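Local coordinates for protein metal-dependent phosphohydrolase, HDOD domain-containing (Geobacter sulfurreducens, PDB 3HC1) that is of unknown function but binds a pair of iron ions in an HD-type site and is probably related to metal-dependent phosphohydrolases, at residues A[120-125]-A[150-155]. Sequence-based numbering, arbitrary orientation.
Sequences WAHSLG and LLHDVG. With FE (Fe (III) ion), chain C; FE (Fe (III) ion), chain B.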
loop_
_atom_site.group_PDB
_atom_site.type_symbol
_atom_site.label_atom_id
_atom_site.label_comp_id
_atom_site.label_asym_id
_atom_site.label_seq_id
_atom_site.Cartn_x
_atom_site.Cartn_y
_atom_site.Cartn_z
ATOM N N TRP A 120 -6.918 1.648 6.368
ATOM C CA TRP A 120 -5.591 1.485 6.906
ATOM C C TRP A 120 -5.143 0.019 7.020
ATOM O O TRP A 120 -4.062 -0.354 6.547
ATOM C CB TRP A 120 -5.483 2.203 8.266
ATOM C CG TRP A 120 -4.196 1.926 8.995
ATOM C CD1 TRP A 120 -4.034 1.206 10.142
ATOM C CD2 TRP A 120 -2.898 2.427 8.643
ATOM N NE1 TRP A 120 -2.704 1.216 10.518
ATOM C CE2 TRP A 120 -1.988 1.944 9.598
ATOM C CE3 TRP A 120 -2.418 3.193 7.579
ATOM C CZ2 TRP A 120 -0.612 2.221 9.533
ATOM C CZ3 TRP A 120 -1.077 3.468 7.505
ATOM C CH2 TRP A 120 -0.176 2.995 8.509
ATOM N N ALA A 121 -5.967 -0.802 7.649
ATOM C CA ALA A 121 -5.636 -2.205 7.861
ATOM C C ALA A 121 -5.359 -2.907 6.523
ATOM O O ALA A 121 -4.381 -3.645 6.368
ATOM C CB ALA A 121 -6.791 -2.953 8.683
ATOM N N HIS A 122 -6.221 -2.661 5.544
ATOM C CA HIS A 122 -6.045 -3.240 4.209
ATOM C C HIS A 122 -4.732 -2.760 3.534
ATOM O O HIS A 122 -4.001 -3.546 2.910
ATOM C CB HIS A 122 -7.236 -2.846 3.317
ATOM C CG HIS A 122 -7.026 -3.159 1.866
ATOM N ND1 HIS A 122 -6.905 -4.448 1.399
ATOM C CD2 HIS A 122 -6.852 -2.349 0.795
ATOM C CE1 HIS A 122 -6.736 -4.421 0.087
ATOM N NE2 HIS A 122 -6.681 -3.158 -0.306
ATOM N N SER A 123 -4.456 -1.461 3.668
ATOM C CA SER A 123 -3.265 -0.853 3.072
ATOM C C SER A 123 -1.992 -1.360 3.724
ATOM O O SER A 123 -1.014 -1.734 3.008
ATOM C CB SER A 123 -3.343 0.681 3.125
ATOM O OG SER A 123 -4.434 1.162 2.316
ATOM N N LEU A 124 -1.980 -1.397 5.065
ATOM C CA LEU A 124 -0.858 -1.983 5.812
ATOM C C LEU A 124 -0.650 -3.461 5.474
ATOM O O LEU A 124 0.493 -3.899 5.336
ATOM C CB LEU A 124 -1.052 -1.830 7.323
ATOM C CG LEU A 124 0.131 -2.218 8.233
ATOM C CD1 LEU A 124 1.436 -1.469 7.816
ATOM C CD2 LEU A 124 -0.257 -1.887 9.688
ATOM N N GLY A 125 -1.737 -4.212 5.319
ATOM C CA GLY A 125 -1.657 -5.637 4.956
ATOM C C GLY A 125 -1.022 -5.822 3.586
ATOM O O GLY A 125 -0.098 -6.597 3.431
ATOM N N LEU A 150 1.612 0.284 0.499
ATOM C CA LEU A 150 0.904 1.097 1.490
ATOM C C LEU A 150 0.155 2.256 0.831
ATOM O O LEU A 150 -0.852 2.716 1.380
ATOM C CB LEU A 150 1.892 1.631 2.530
ATOM C CG LEU A 150 1.331 2.200 3.834
ATOM C CD1 LEU A 150 0.277 1.347 4.480
ATOM C CD2 LEU A 150 2.498 2.414 4.820
ATOM N N LEU A 151 0.620 2.725 -0.349
ATOM C CA LEU A 151 -0.006 3.848 -1.015
ATOM C C LEU A 151 -1.003 3.436 -2.098
ATOM O O LEU A 151 -1.593 4.305 -2.750
ATOM C CB LEU A 151 1.047 4.751 -1.687
ATOM C CG LEU A 151 1.994 5.451 -0.687
ATOM C CD1 LEU A 151 3.120 6.120 -1.439
ATOM C CD2 LEU A 151 1.145 6.465 0.094
ATOM N N HIS A 152 -1.141 2.130 -2.356
ATOM C CA HIS A 152 -1.893 1.665 -3.544
ATOM C C HIS A 152 -3.352 2.178 -3.674
ATOM O O HIS A 152 -3.822 2.517 -4.755
ATOM C CB HIS A 152 -1.802 0.150 -3.742
ATOM C CG HIS A 152 -2.802 -0.638 -2.928
ATOM N ND1 HIS A 152 -2.660 -0.811 -1.572
ATOM C CD2 HIS A 152 -3.941 -1.290 -3.271
ATOM C CE1 HIS A 152 -3.691 -1.490 -1.102
ATOM N NE2 HIS A 152 -4.468 -1.816 -2.114
ATOM N N ASP A 153 -4.038 2.210 -2.533
ATOM C CA ASP A 153 -5.385 2.676 -2.420
ATOM C C ASP A 153 -5.522 4.098 -1.889
ATOM O O ASP A 153 -6.596 4.475 -1.371
ATOM C CB ASP A 153 -6.169 1.694 -1.540
ATOM C CG ASP A 153 -6.705 0.510 -2.346
ATOM O OD1 ASP A 153 -6.720 0.621 -3.595
ATOM O OD2 ASP A 153 -7.073 -0.519 -1.739
ATOM N N VAL A 154 -4.470 4.911 -2.037
ATOM C CA VAL A 154 -4.546 6.302 -1.552
ATOM C C VAL A 154 -5.721 7.063 -2.222
ATOM O O VAL A 154 -6.305 7.949 -1.634
ATOM C CB VAL A 154 -3.183 7.031 -1.728
ATOM C CG1 VAL A 154 -2.880 7.287 -3.228
ATOM C CG2 VAL A 154 -3.160 8.274 -0.977
ATOM N N GLY A 155 -6.115 6.657 -3.425
ATOM C CA GLY A 155 -7.307 7.210 -4.063
ATOM C C GLY A 155 -8.633 6.965 -3.361
ATOM O O GLY A 155 -9.518 7.820 -3.454
HETATM FE FE FE C . -6.678 -2.493 -2.417
HETATM FE FE FE B . -7.586 -0.717 -5.064
HETATM O O HOH W 1 -3.582 2.597 0.274
HETATM O O HOH W 2 -6.731 -2.264 -4.391
#
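W120 meets L150 obliquely: its CB points away, but the wide indole swings back and gives L150 CD1 a buried apolar surface, CZ3 lying 3.9 Å from it. Helix 116-136 carries the first histidine of the H...HD...D signature of HD-domain proteins toward the HD pair of 150-155. H122, with CG anti to its own N (chi1 169°), sends NE2 out to the iron of chain C at 2.2 Å; an imidazole suits the place because one nitrogen binds metal while ND1 donates to L246 O and fixes the ring's rotation. H152 NE2 binds the same iron, its ring turned 62° from that of H122 and its ND1 bonded to G149 O. D238 and E249 complete the protein ligands of this ion. S123 is small enough to let the segments come close; its OG, also hydrogen-bonded to L119, accepts from a water that donates to L150 O and accepts from D153 N. L124 N lies 3.6 Å from L150 CD1; its CB points away and its apolar side chain packs on helix 281-302. D153 suits a dinuclear centre because its carboxylate bridges, OD2 reaching the iron of chain C at 2.1 Å and OD1 that of chain B at 2.2 Å.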